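PDB 3LKV: ABC transporter substrate-binding protein from Vibrio cholerae, which probably delivers a substrate to an ABC transporter in the periplasm, and here carries a bound phenylalanine together with zinc ions. Local coordinates for residues K49-Q52 / I57-Q60; Q64-G67 / V72-G75; I143-N148 / S156-L161; S185-I190 / I213-Q218. One frame throughout, in Å; residues are numbered along the deposited sequence.

How the contacts relate
Along the chain the four contacts follow one another without interleaving. Contacts 1 and 2 bracket the two ends of helix 55-66 on the parallel sheet, their centres 11 Å apart, and they touch where Lys49 CG packs 3.6 Å from Phe65 CZ. Contacts 3 and 4 lie by the second, mixed sheet, their centres 16 Å apart. Strand 142-147 is shared: helix 152-167 packs on it in contact 3, and helix 183-191 of contact 4 touches it through Ile190 CD1, 3.4 Å from Val145 N. Contacts 2 and 4 are the most distant pair, 38 Å between centres. This division matches the two-lobed, sheet-and-helix architecture of periplasmic binding proteins.

Contact 1: K49-Q52 / I57-Q60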
ATOM      1  N   LYS A  49      -3.546 -10.165   5.815  1.00 23.16           N
ATOM      2  CA  LYS A  49      -2.715 -10.752   6.865  1.00 23.19           C
ATOM      3  C   LYS A  49      -1.875 -11.890   6.266  1.00 22.29           C
ATOM      4  O   LYS A  49      -2.402 -12.699   5.466  1.00 20.71           O
ATOM      5  CB  LYS A  49      -3.572 -11.305   8.000  1.00 24.07           C
ATOM      6  CG  LYS A  49      -4.216 -10.289   9.012  1.00 30.05           C
ATOM      7  CD  LYS A  49      -3.159  -9.415   9.759  1.00 39.98           C
ATOM      8  CE  LYS A  49      -3.744  -8.574  10.985  1.00 42.28           C
ATOM      9  NZ  LYS A  49      -4.255  -9.545  12.036  1.00 41.73           N
ATOM     10  N   THR A  50      -0.597 -11.975   6.680  1.00 20.36           N
ATOM     11  CA  THR A  50       0.220 -13.096   6.313  1.00 20.11           C
ATOM     12  C   THR A  50       0.363 -13.986   7.542  1.00 20.09           C
ATOM     13  O   THR A  50       0.503 -13.490   8.652  1.00 19.33           O
ATOM     14  CB  THR A  50       1.608 -12.726   5.764  1.00 20.60           C
ATOM     15  OG1 THR A  50       2.405 -13.931   5.760  1.00 21.56           O
ATOM     16  CG2 THR A  50       2.318 -11.657   6.643  1.00 18.88           C
ATOM     17  N   ALA A  51       0.325 -15.300   7.313  1.00 19.01           N
ATOM     18  CA  ALA A  51       0.509 -16.267   8.359  1.00 19.19           C
ATOM     19  C   ALA A  51       1.970 -16.537   8.645  1.00 19.05           C
ATOM     20  O   ALA A  51       2.293 -17.353   9.494  1.00 20.70           O
ATOM     21  CB  ALA A  51      -0.234 -17.572   8.064  1.00 17.97           C
ATOM     22  N   GLN A  52       2.864 -15.870   7.950  1.00 19.20           N
ATOM     23  CA  GLN A  52       4.305 -16.050   8.154  1.00 20.20           C
ATOM     24  C   GLN A  52       4.724 -17.520   8.112  1.00 19.64           C
ATOM     25  O   GLN A  52       5.547 -17.946   8.852  1.00 20.54           O
ATOM     26  CB  GLN A  52       4.763 -15.368   9.460  1.00 19.27           C
ATOM     27  CG  GLN A  52       4.268 -13.932   9.575  1.00 21.97           C
ATOM     28  CD  GLN A  52       4.715 -13.245  10.866  1.00 25.86           C
ATOM     29  OE1 GLN A  52       3.914 -12.949  11.731  1.00 25.86           O
ATOM     30  NE2 GLN A  52       6.005 -13.013  10.993  1.00 26.87           N
ATOM     31  N   ILE A  57      -1.013 -19.783  12.676  1.00 19.55           N
ATOM     32  CA  ILE A  57      -1.384 -18.386  12.435  1.00 18.94           C
ATOM     33  C   ILE A  57      -2.438 -18.360  11.335  1.00 18.10           C
ATOM     34  O   ILE A  57      -3.374 -17.578  11.416  1.00 18.35           O
ATOM     35  CB  ILE A  57      -0.163 -17.478  12.130  1.00 19.17           C
ATOM     36  CG1 ILE A  57       0.817 -17.579  13.303  1.00 20.15           C
ATOM     37  CG2 ILE A  57      -0.590 -15.928  11.950  1.00 17.09           C
ATOM     38  CD1 ILE A  57       2.244 -16.859  13.029  1.00 22.22           C
ATOM     39  N   ALA A  58      -2.308 -19.224  10.332  1.00 16.30           N
ATOM     40  CA  ALA A  58      -3.344 -19.324   9.319  1.00 17.30           C
ATOM     41  C   ALA A  58      -4.748 -19.527   9.970  1.00 17.00           C
ATOM     42  O   ALA A  58      -5.728 -18.899   9.562  1.00 17.14           O
ATOM     43  CB  ALA A  58      -3.024 -20.442   8.367  1.00 16.93           C
ATOM     44  N   VAL A  59      -4.819 -20.359  10.999  1.00 16.08           N
ATOM     45  CA  VAL A  59      -6.081 -20.623  11.667  1.00 16.94           C
ATOM     46  C   VAL A  59      -6.523 -19.372  12.440  1.00 18.22           C
ATOM     47  O   VAL A  59      -7.676 -18.943  12.348  1.00 17.04           O
ATOM     48  CB  VAL A  59      -5.940 -21.834  12.597  1.00 17.36           C
ATOM     49  CG1 VAL A  59      -7.177 -21.978  13.586  1.00 16.96           C
ATOM     50  CG2 VAL A  59      -5.721 -23.095  11.728  1.00 13.59           C
ATOM     51  N   GLN A  60      -5.591 -18.721  13.123  1.00 18.43           N
ATOM     52  CA  GLN A  60      -5.960 -17.518  13.859  1.00 20.59           C
ATOM     53  C   GLN A  60      -6.413 -16.371  12.976  1.00 20.15           C
ATOM     54  O   GLN A  60      -7.289 -15.617  13.340  1.00 20.72           O
ATOM     55  CB  GLN A  60      -4.806 -17.134  14.799  1.00 21.88           C
ATOM     56  CG  GLN A  60      -4.843 -18.143  15.965  1.00 27.37           C
ATOM     57  CD  GLN A  60      -3.724 -18.027  16.967  1.00 34.92           C
ATOM     58  OE1 GLN A  60      -2.596 -17.698  16.607  1.00 38.50           O
ATOM     59  NE2 GLN A  60      -4.036 -18.337  18.256  1.00 32.02           N
TER
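The backbones come closest where Ala51, just past the end of strand 44-50, has its CA 5.0 Å from the CA of Ile57 in the first turns of helix 55-66. This is the strand-to-helix connection of a beta-alpha-beta unit in the parallel sheet: the chain leaves strand 44-50, turns back as helix 55-66 and later enters strand 72-76, with strand 9-15 lying between the two strands. Ala51 carries the packing. Its CB points at the helix, and this small methyl lies 3.5 Å from Ala58 N, 4.0 Å from Ala58 CB and 4.1 Å from Ile57 CB, which lets the two backbones approach closely. Ile57 lies alongside the carbonyl of the same alanine. With CG1 beside its own backbone N (chi1 -57°), the extended branch carries CD1 to 3.6 Å from Ala51 O, while the other branch, CG2, rests 3.8 Å from Ala51 CA. Ala51 also touches Ile16 and Ile61, and is itself buried. On the strand side, backbone bonds tie Thr50 to the second subunit, and Lys49 NZ is hydrogen-bonded to Thr8 OG1 of that subunit, so the turn lies next to the interface. The turn itself is an ST turn: with Thr50 CG2 pointing away from the helix, Gln52 N donates to Thr50 OG1 at 3.0 Å, nearly straight at 166°.

Contact 2: Q64-G67 / V72-G75; sequences QFVG and VLVG
Leu73 divides its two methyls between neighbouring residues of the helix: CD2 meets Phe65 CB at 3.7 Å, and CD1 meets Val66 CG2 at 4.1 Å. Both approaches are apolar, and the contact rests on these two pairs. On the phenylalanine the approach is made by Phe65 CB; to the ring Leu73 CD2 stands only obliquely. Val66 and Leu73 cross at about a right angle, one branch of each doing the touching. With Val66 CG1 anti to the backbone N (chi1 165°), it is the other branch, CG2, that is turned to Leu73 CD1. The backbones stay well apart, Phe65 CA to Leu73 CA being 8.0 Å, which leaves the side chains to span the gap.

In the next shell Ala12 touches both Phe65 and Leu73, Ser14 touches Phe65, and Thr88 touches both Val66 and Leu73. The Phe65 side chain also lies about 4 Å from that of Asp47, a zinc ligand with Glu45, so this core borders the metal site. The contact thus joins the C-terminal part of helix 55-66 to strand 72-76, which runs between strands 9-15 and 93-98, while helix 243-258 packs against Val72 and Val74 of the same strand.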
ATOM      1  N   GLN A  64     -10.078 -14.559  13.118  1.00 19.26           N
ATOM      2  CA  GLN A  64     -10.172 -13.108  13.342  1.00 19.88           C
ATOM      3  C   GLN A  64     -10.945 -12.494  12.205  1.00 19.12           C
ATOM      4  O   GLN A  64     -11.835 -11.696  12.434  1.00 18.05           O
ATOM      5  CB  GLN A  64      -8.777 -12.494  13.319  1.00 21.46           C
ATOM      6  CG  GLN A  64      -8.743 -11.022  13.757  1.00 28.73           C
ATOM      7  CD  GLN A  64      -7.376 -10.703  14.393  1.00 36.74           C
ATOM      8  OE1 GLN A  64      -6.295 -11.063  13.860  1.00 41.67           O
ATOM      9  NE2 GLN A  64      -7.418 -10.073  15.560  1.00 45.06           N
ATOM     10  N   PHE A  65     -10.599 -12.889  10.972  1.00 18.30           N
ATOM     11  CA  PHE A  65     -11.269 -12.316   9.806  1.00 19.81           C
ATOM     12  C   PHE A  65     -12.747 -12.671   9.798  1.00 20.95           C
ATOM     13  O   PHE A  65     -13.600 -11.810   9.526  1.00 21.18           O
ATOM     14  CB  PHE A  65     -10.663 -12.801   8.481  1.00 19.15           C
ATOM     15  CG  PHE A  65      -9.447 -12.049   8.018  1.00 19.02           C
ATOM     16  CD1 PHE A  65      -9.118 -10.800   8.496  1.00 23.06           C
ATOM     17  CD2 PHE A  65      -8.654 -12.588   7.032  1.00 17.24           C
ATOM     18  CE1 PHE A  65      -7.960 -10.125   8.035  1.00 22.26           C
ATOM     19  CE2 PHE A  65      -7.549 -11.897   6.554  1.00 18.69           C
ATOM     20  CZ  PHE A  65      -7.212 -10.683   7.063  1.00 20.09           C
ATOM     21  N   VAL A  66     -13.075 -13.925  10.092  1.00 21.36           N
ATOM     22  CA  VAL A  66     -14.494 -14.285  10.119  1.00 21.89           C
ATOM     23  C   VAL A  66     -15.281 -13.452  11.147  1.00 22.59           C
ATOM     24  O   VAL A  66     -16.387 -13.116  10.910  1.00 22.75           O
ATOM     25  CB  VAL A  66     -14.734 -15.794  10.336  1.00 21.18           C
ATOM     26  CG1 VAL A  66     -16.228 -16.039  10.725  1.00 20.58           C
ATOM     27  CG2 VAL A  66     -14.315 -16.546   9.053  1.00 19.05           C
ATOM     28  N   GLY A  67     -14.669 -13.104  12.262  1.00 24.50           N
ATOM     29  CA  GLY A  67     -15.349 -12.309  13.262  1.00 25.09           C
ATOM     30  C   GLY A  67     -15.534 -10.832  12.898  1.00 26.73           C
ATOM     31  O   GLY A  67     -16.209 -10.167  13.599  1.00 26.47           O
ATOM     32  N   VAL A  72     -16.243 -10.620   1.481  1.00 19.11           N
ATOM     33  CA  VAL A  72     -15.601 -11.716   0.779  1.00 18.84           C
ATOM     34  C   VAL A  72     -14.258 -12.007   1.414  1.00 18.70           C
ATOM     35  O   VAL A  72     -13.511 -11.074   1.773  1.00 19.72           O
ATOM     36  CB  VAL A  72     -15.375 -11.424  -0.770  1.00 19.10           C
ATOM     37  CG1 VAL A  72     -14.738 -12.627  -1.436  1.00 14.43           C
ATOM     38  CG2 VAL A  72     -16.703 -11.095  -1.456  1.00 18.36           C
ATOM     39  N   LEU A  73     -13.979 -13.290   1.575  1.00 19.23           N
ATOM     40  CA  LEU A  73     -12.689 -13.734   2.095  1.00 19.44           C
ATOM     41  C   LEU A  73     -11.884 -14.294   0.931  1.00 18.24           C
ATOM     42  O   LEU A  73     -12.450 -14.978   0.082  1.00 19.06           O
ATOM     43  CB  LEU A  73     -12.868 -14.796   3.156  1.00 18.58           C
ATOM     44  CG  LEU A  73     -13.508 -14.384   4.466  1.00 20.89           C
ATOM     45  CD1 LEU A  73     -14.210 -15.631   5.087  1.00 16.29           C
ATOM     46  CD2 LEU A  73     -12.435 -13.826   5.406  1.00 18.63           C
ATOM     47  N   VAL A  74     -10.605 -13.955   0.860  1.00 17.58           N
ATOM     48  CA  VAL A  74      -9.751 -14.424  -0.219  1.00 18.56           C
ATOM     49  C   VAL A  74      -8.615 -15.218   0.416  1.00 19.58           C
ATOM     50  O   VAL A  74      -7.916 -14.706   1.336  1.00 20.44           O
ATOM     51  CB  VAL A  74      -9.169 -13.265  -1.063  1.00 19.13           C
ATOM     52  CG1 VAL A  74      -8.157 -13.824  -2.063  1.00 17.90           C
ATOM     53  CG2 VAL A  74     -10.299 -12.491  -1.797  1.00 15.83           C
ATOM     54  N   GLY A  75      -8.479 -16.468   0.026  1.00 19.30           N
ATOM     55  CA  GLY A  75      -7.385 -17.275   0.539  1.00 19.73           C
ATOM     56  C   GLY A  75      -6.360 -17.478  -0.550  1.00 19.93           C
ATOM     57  O   GLY A  75      -6.607 -18.202  -1.544  1.00 19.43           O
TER

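Contact 3: I143-N148 / S156-L161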
ATOM      1  N   ILE A 143      15.723 -37.213 -10.882  1.00 25.24           N
ATOM      2  CA  ILE A 143      15.161 -35.905 -10.506  1.00 24.14           C
ATOM      3  C   ILE A 143      15.020 -35.861  -9.014  1.00 23.68           C
ATOM      4  O   ILE A 143      14.385 -36.742  -8.405  1.00 22.79           O
ATOM      5  CB  ILE A 143      13.825 -35.637 -11.193  1.00 24.86           C
ATOM      6  CG1 ILE A 143      14.020 -35.508 -12.696  1.00 25.54           C
ATOM      7  CG2 ILE A 143      13.160 -34.338 -10.664  1.00 23.82           C
ATOM      8  CD1 ILE A 143      12.682 -35.325 -13.483  1.00 25.28           C
ATOM      9  N   GLY A 144      15.622 -34.843  -8.427  1.00 23.70           N
ATOM     10  CA  GLY A 144      15.546 -34.606  -6.989  1.00 23.76           C
ATOM     11  C   GLY A 144      14.389 -33.673  -6.702  1.00 24.25           C
ATOM     12  O   GLY A 144      14.074 -32.787  -7.524  1.00 23.37           O
ATOM     13  N   VAL A 145      13.732 -33.870  -5.562  1.00 23.86           N
ATOM     14  CA  VAL A 145      12.636 -32.981  -5.210  1.00 24.32           C
ATOM     15  C   VAL A 145      12.518 -32.895  -3.728  1.00 24.10           C
ATOM     16  O   VAL A 145      12.685 -33.887  -3.031  1.00 24.82           O
ATOM     17  CB  VAL A 145      11.286 -33.399  -5.893  1.00 25.22           C
ATOM     18  CG1 VAL A 145      10.920 -34.791  -5.576  1.00 25.06           C
ATOM     19  CG2 VAL A 145      10.128 -32.436  -5.492  1.00 24.75           C
ATOM     20  N   VAL A 146      12.321 -31.683  -3.235  1.00 24.07           N
ATOM     21  CA  VAL A 146      12.103 -31.439  -1.824  1.00 23.79           C
ATOM     22  C   VAL A 146      10.673 -30.909  -1.700  1.00 24.80           C
ATOM     23  O   VAL A 146      10.251 -30.088  -2.471  1.00 23.74           O
ATOM     24  CB  VAL A 146      13.073 -30.362  -1.310  1.00 24.04           C
ATOM     25  CG1 VAL A 146      12.773 -30.016   0.178  1.00 21.31           C
ATOM     26  CG2 VAL A 146      14.552 -30.861  -1.480  1.00 22.90           C
ATOM     27  N   TYR A 147       9.950 -31.356  -0.701  1.00 25.03           N
ATOM     28  CA  TYR A 147       8.584 -30.904  -0.527  1.00 26.64           C
ATOM     29  C   TYR A 147       8.148 -31.035   0.912  1.00 25.54           C
ATOM     30  O   TYR A 147       8.811 -31.663   1.725  1.00 24.89           O
ATOM     31  CB  TYR A 147       7.652 -31.691  -1.443  1.00 26.26           C
ATOM     32  CG  TYR A 147       7.375 -33.069  -0.984  1.00 30.47           C
ATOM     33  CD1 TYR A 147       6.257 -33.350  -0.202  1.00 35.25           C
ATOM     34  CD2 TYR A 147       8.188 -34.122  -1.348  1.00 32.04           C
ATOM     35  CE1 TYR A 147       5.980 -34.649   0.202  1.00 33.89           C
ATOM     36  CE2 TYR A 147       7.921 -35.416  -0.933  1.00 31.68           C
ATOM     37  CZ  TYR A 147       6.830 -35.671  -0.163  1.00 36.70           C
ATOM     38  OH  TYR A 147       6.559 -36.953   0.232  1.00 36.86           O
ATOM     39  N   ASN A 148       7.049 -30.371   1.213  1.00 26.47           N
ATOM     40  CA  ASN A 148       6.486 -30.328   2.566  1.00 26.04           C
ATOM     41  C   ASN A 148       5.206 -31.154   2.589  1.00 25.82           C
ATOM     42  O   ASN A 148       4.210 -30.790   1.977  1.00 24.50           O
ATOM     43  CB  ASN A 148       6.201 -28.893   3.029  1.00 25.86           C
ATOM     44  CG  ASN A 148       5.667 -28.829   4.486  1.00 26.09           C
ATOM     45  OD1 ASN A 148       5.262 -29.840   5.074  1.00 24.38           O
ATOM     46  ND2 ASN A 148       5.742 -27.659   5.069  1.00 26.04           N
ATOM     47  N   SER A 156      -0.391 -33.313  -3.717  1.00 25.42           N
ATOM     48  CA  SER A 156      -1.010 -33.504  -5.040  1.00 24.95           C
ATOM     49  C   SER A 156       0.051 -33.453  -6.147  1.00 24.77           C
ATOM     50  O   SER A 156       0.031 -34.263  -7.064  1.00 25.07           O
ATOM     51  CB  SER A 156      -2.072 -32.434  -5.298  1.00 25.39           C
ATOM     52  OG  SER A 156      -3.065 -32.460  -4.299  1.00 26.96           O
ATOM     53  N   LEU A 157       0.975 -32.499  -6.081  1.00 23.35           N
ATOM     54  CA  LEU A 157       2.000 -32.424  -7.089  1.00 23.33           C
ATOM     55  C   LEU A 157       2.930 -33.655  -7.103  1.00 23.66           C
ATOM     56  O   LEU A 157       3.293 -34.125  -8.184  1.00 22.46           O
ATOM     57  CB  LEU A 157       2.821 -31.138  -6.988  1.00 22.82           C
ATOM     58  CG  LEU A 157       2.073 -29.818  -7.279  1.00 23.01           C
ATOM     59  CD1 LEU A 157       2.855 -28.650  -6.657  1.00 21.46           C
ATOM     60  CD2 LEU A 157       1.838 -29.589  -8.771  1.00 21.96           C
HETATM   61  N   MSE A 158       3.305 -34.174  -5.940  1.00 25.05           N
HETATM   62  CA  MSE A 158       4.132 -35.388  -5.874  1.00 26.69           C
HETATM   63  C   MSE A 158       3.416 -36.586  -6.544  1.00 28.25           C
HETATM   64  O   MSE A 158       4.072 -37.418  -7.164  1.00 27.75           O
HETATM   65  CB  MSE A 158       4.534 -35.738  -4.430  1.00 26.41           C
HETATM   66  CG  MSE A 158       5.480 -34.717  -3.818  1.00 28.56           C
HETATM   67 SE   MSE A 158       7.175 -34.663  -4.867  0.75 34.18          SE
HETATM   68  CE  MSE A 158       7.579 -36.594  -4.650  1.00 24.97           C
ATOM     69  N   GLU A 159       2.086 -36.679  -6.449  1.00 29.34           N
ATOM     70  CA  GLU A 159       1.417 -37.788  -7.110  1.00 30.59           C
ATOM     71  C   GLU A 159       1.575 -37.620  -8.613  1.00 30.71           C
ATOM     72  O   GLU A 159       1.758 -38.587  -9.319  1.00 30.88           O
ATOM     73  CB  GLU A 159      -0.055 -37.841  -6.773  1.00 31.51           C
ATOM     74  CG  GLU A 159      -0.366 -38.577  -5.475  1.00 34.39           C
ATOM     75  CD  GLU A 159      -1.849 -38.481  -5.081  0.30 33.67           C
ATOM     76  OE1 GLU A 159      -2.696 -38.385  -5.996  0.30 32.51           O
ATOM     77  OE2 GLU A 159      -2.155 -38.491  -3.862  0.30 33.04           O
ATOM     78  N   LEU A 160       1.506 -36.392  -9.112  1.00 30.33           N
ATOM     79  CA  LEU A 160       1.676 -36.177 -10.544  1.00 30.35           C
ATOM     80  C   LEU A 160       3.131 -36.399 -10.961  1.00 31.01           C
ATOM     81  O   LEU A 160       3.406 -36.921 -12.048  1.00 31.52           O
ATOM     82  CB  LEU A 160       1.240 -34.784 -10.966  1.00 29.39           C
ATOM     83  CG  LEU A 160      -0.277 -34.536 -10.945  1.00 29.06           C
ATOM     84  CD1 LEU A 160      -0.519 -33.017 -11.077  1.00 25.81           C
ATOM     85  CD2 LEU A 160      -1.054 -35.311 -12.060  1.00 24.19           C
ATOM     86  N   LEU A 161       4.064 -35.960 -10.126  1.00 30.91           N
ATOM     87  CA  LEU A 161       5.458 -36.102 -10.464  1.00 30.80           C
ATOM     88  C   LEU A 161       5.837 -37.615 -10.495  1.00 31.98           C
ATOM     89  O   LEU A 161       6.536 -38.042 -11.425  1.00 31.66           O
ATOM     90  CB  LEU A 161       6.319 -35.304  -9.504  1.00 29.91           C
ATOM     91  CG  LEU A 161       7.820 -35.308  -9.753  1.00 29.21           C
ATOM     92  CD1 LEU A 161       8.185 -34.816 -11.146  1.00 27.46           C
ATOM     93  CD2 LEU A 161       8.509 -34.465  -8.670  1.00 27.94           C
TER
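Leu161, which meets Val145 across the contact, is held in its helix by a backbone bond from Leu161 N to Leu157 O of 2.8 Å, the shortest within either segment. From that position Leu161 CD2 reaches Val145 CG1 at 3.9 Å, the two side chains approaching tip to tip. One turn earlier, Met158, present as selenomethionine, does most of the filling. Met158 CG, set by the first torsion, lies over one face of the Tyr147 ring, 3.6 Å from the ring centroid and only 8° from the ring normal, a CH-pi contact almost on the ring axis. The bends further out swing SE past Tyr147 CD2, at 3.7 Å and oblique to the ring, the selenium counterpart of a Met-aromatic contact, and carry CE to Val145 CG1. SE also packs 3.8 Å from Val145 CG2, the Val145 and Met158 side chains running past each other in opposite directions. On the tyrosine, chi1 of 75° places the ring on the helix side, and chi2 near 94° turns its face to Met158.

Strand 143-147 and helix 156-161 run nearly antiparallel, with axes 10.5 Å apart, as expected of the first two elements of the beta-alpha-beta unit completed by strand 171-176. Glu174 of that strand touches both Tyr147 and Met158. The strand's polar backbone is used by strands 171-176 and 196-199, and Ser156 OG has two partners, Asp100 OD2 and Ala152 O. Across the contact, then, cohesion comes from dispersion and from the polarisable chalcogen, sulfur in the natural methionine, against the ring.

Contact 4: S185-I190 / I213-Q218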
ATOM      1  N   SER A 185      19.071 -27.981   4.022  1.00 27.32           N
ATOM      2  CA  SER A 185      19.567 -29.303   4.411  1.00 28.71           C
ATOM      3  C   SER A 185      18.960 -30.438   3.570  1.00 27.47           C
ATOM      4  O   SER A 185      19.663 -31.353   3.207  1.00 27.58           O
ATOM      5  CB  SER A 185      19.192 -29.630   5.846  1.00 28.96           C
ATOM      6  OG  SER A 185      19.777 -28.723   6.684  1.00 32.76           O
ATOM      7  N   ALA A 186      17.650 -30.415   3.380  1.00 25.43           N
ATOM      8  CA  ALA A 186      16.990 -31.394   2.528  1.00 25.65           C
ATOM      9  C   ALA A 186      17.584 -31.375   1.110  1.00 25.39           C
ATOM     10  O   ALA A 186      17.887 -32.419   0.571  1.00 26.94           O
ATOM     11  CB  ALA A 186      15.463 -31.134   2.470  1.00 25.25           C
ATOM     12  N   THR A 187      17.752 -30.205   0.517  1.00 24.97           N
ATOM     13  CA  THR A 187      18.377 -30.107  -0.796  1.00 25.87           C
ATOM     14  C   THR A 187      19.795 -30.725  -0.794  1.00 26.98           C
ATOM     15  O   THR A 187      20.152 -31.520  -1.664  1.00 26.25           O
ATOM     16  CB  THR A 187      18.480 -28.675  -1.228  1.00 25.28           C
ATOM     17  OG1 THR A 187      17.172 -28.096  -1.153  1.00 26.96           O
ATOM     18  CG2 THR A 187      19.052 -28.549  -2.678  1.00 22.15           C
ATOM     19  N   GLN A 188      20.580 -30.353   0.207  1.00 27.72           N
ATOM     20  CA  GLN A 188      21.922 -30.896   0.366  1.00 28.88           C
ATOM     21  C   GLN A 188      21.904 -32.409   0.452  1.00 28.13           C
ATOM     22  O   GLN A 188      22.731 -33.061  -0.151  1.00 28.13           O
ATOM     23  CB  GLN A 188      22.559 -30.335   1.620  1.00 29.66           C
ATOM     24  CG  GLN A 188      23.963 -30.753   1.790  1.00 34.34           C
ATOM     25  CD  GLN A 188      24.471 -30.414   3.161  1.00 38.83           C
ATOM     26  OE1 GLN A 188      23.878 -30.812   4.173  1.00 44.69           O
ATOM     27  NE2 GLN A 188      25.556 -29.670   3.216  1.00 39.85           N
ATOM     28  N   ALA A 189      20.967 -32.967   1.205  1.00 26.90           N
ATOM     29  CA  ALA A 189      20.884 -34.413   1.323  1.00 26.66           C
ATOM     30  C   ALA A 189      20.692 -35.111  -0.027  1.00 26.55           C
ATOM     31  O   ALA A 189      21.000 -36.305  -0.150  1.00 27.50           O
ATOM     32  CB  ALA A 189      19.747 -34.834   2.293  1.00 25.42           C
ATOM     33  N   ILE A 190      20.157 -34.428  -1.028  1.00 25.66           N
ATOM     34  CA  ILE A 190      19.813 -35.128  -2.275  1.00 25.86           C
ATOM     35  C   ILE A 190      20.502 -34.642  -3.546  1.00 24.75           C
ATOM     36  O   ILE A 190      20.377 -35.297  -4.592  1.00 23.28           O
ATOM     37  CB  ILE A 190      18.263 -35.108  -2.537  1.00 26.50           C
ATOM     38  CG1 ILE A 190      17.744 -33.676  -2.798  1.00 28.49           C
ATOM     39  CG2 ILE A 190      17.543 -35.749  -1.384  1.00 27.88           C
ATOM     40  CD1 ILE A 190      16.283 -33.635  -3.386  1.00 32.05           C
ATOM     41  N   ILE A 213      19.042 -23.109  -3.678  1.00 27.88           N
ATOM     42  CA  ILE A 213      19.920 -22.865  -4.799  1.00 28.99           C
ATOM     43  C   ILE A 213      21.378 -22.838  -4.323  1.00 29.20           C
ATOM     44  O   ILE A 213      22.270 -23.288  -5.046  1.00 29.37           O
ATOM     45  CB  ILE A 213      19.473 -21.608  -5.612  1.00 29.26           C
ATOM     46  CG1 ILE A 213      18.302 -22.045  -6.494  1.00 29.48           C
ATOM     47  CG2 ILE A 213      20.620 -21.031  -6.468  1.00 30.18           C
ATOM     48  CD1 ILE A 213      17.532 -20.982  -7.106  1.00 29.99           C
ATOM     49  N   VAL A 214      21.592 -22.400  -3.089  1.00 28.52           N
ATOM     50  CA  VAL A 214      22.929 -22.392  -2.545  1.00 28.55           C
ATOM     51  C   VAL A 214      23.421 -23.836  -2.459  1.00 27.84           C
ATOM     52  O   VAL A 214      24.503 -24.125  -2.925  1.00 27.40           O
ATOM     53  CB  VAL A 214      23.022 -21.675  -1.156  1.00 28.93           C
ATOM     54  CG1 VAL A 214      24.393 -22.007  -0.426  1.00 30.34           C
ATOM     55  CG2 VAL A 214      22.882 -20.167  -1.338  1.00 28.24           C
ATOM     56  N   ALA A 215      22.607 -24.723  -1.896  1.00 26.50           N
ATOM     57  CA  ALA A 215      22.940 -26.136  -1.813  1.00 26.82           C
ATOM     58  C   ALA A 215      23.111 -26.781  -3.217  1.00 27.36           C
ATOM     59  O   ALA A 215      24.047 -27.573  -3.414  1.00 27.03           O
ATOM     60  CB  ALA A 215      21.890 -26.927  -0.967  1.00 24.90           C
ATOM     61  N   ALA A 216      22.210 -26.486  -4.155  1.00 26.22           N
ATOM     62  CA  ALA A 216      22.311 -27.087  -5.480  1.00 26.33           C
ATOM     63  C   ALA A 216      23.588 -26.636  -6.188  1.00 26.85           C
ATOM     64  O   ALA A 216      24.316 -27.472  -6.768  1.00 24.89           O
ATOM     65  CB  ALA A 216      21.093 -26.738  -6.327  1.00 26.44           C
ATOM     66  N   ASN A 217      23.831 -25.319  -6.158  1.00 26.65           N
ATOM     67  CA  ASN A 217      25.027 -24.770  -6.722  1.00 28.69           C
ATOM     68  C   ASN A 217      26.292 -25.400  -6.131  1.00 28.38           C
ATOM     69  O   ASN A 217      27.219 -25.674  -6.825  1.00 28.20           O
ATOM     70  CB  ASN A 217      25.072 -23.247  -6.582  1.00 28.90           C
ATOM     71  CG  ASN A 217      24.169 -22.550  -7.565  1.00 30.39           C
ATOM     72  OD1 ASN A 217      23.675 -23.140  -8.506  1.00 30.70           O
ATOM     73  ND2 ASN A 217      23.968 -21.274  -7.354  1.00 31.31           N
ATOM     74  N   GLN A 218      26.278 -25.675  -4.855  1.00 29.35           N
ATOM     75  CA  GLN A 218      27.406 -26.287  -4.195  1.00 31.01           C
ATOM     76  C   GLN A 218      27.632 -27.713  -4.679  1.00 30.00           C
ATOM     77  O   GLN A 218      28.757 -28.131  -4.811  1.00 28.23           O
ATOM     78  CB  GLN A 218      27.126 -26.267  -2.704  1.00 32.18           C
ATOM     79  CG  GLN A 218      28.302 -26.486  -1.803  1.00 39.02           C
ATOM     80  CD  GLN A 218      27.919 -26.204  -0.307  1.00 48.64           C
ATOM     81  OE1 GLN A 218      26.941 -25.448   0.013  1.00 47.22           O
ATOM     82  NE2 GLN A 218      28.707 -26.813   0.615  1.00 53.09           N
TER
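Gln188 brings a flat carboxamide to the touching set, but the amide takes neither a face nor an edge position against the other helix; its chain is extended (chi1 -175°) and the residue is exposed, and its CB makes the approach, 4.3 Å from Ala215 CB. No aromatic ring enters. The seam is instead built on small groups. Ala215 points its CB at helix 185-190, where Thr187 CG2 meets it at 3.7 Å and Thr187 CB at 3.8 Å; the backbone Gln188 N lies 3.9 Å from the same methyl. The threonine methyl also comes 4.1 Å from Ala216 N.

A chi1 of -54° puts Thr187 OG1 beside the backbone N, where it is hydrogen-bonded to Val183 O in its own helix, and turns CG2 to Ala215. Small residues allow a close, nearly parallel fit: the two segments' axes pass 8.3 Å apart at an angle of 20°, and Gln188 CA is 5.3 Å from Ala215 CA.

Strand 142-147 lies beneath Thr187 through Val146. A zinc ion bound by Ala191, Ser194 and Thr221 lies near the C-terminal ends of both helices, about 8 Å from the Ala216 side chain. With the hydroxyl turned back into its own helix, Thr187 presents a hydrocarbon surface, and the helices are joined here by van der Waals packing between methyl groups and between methyls and backbone.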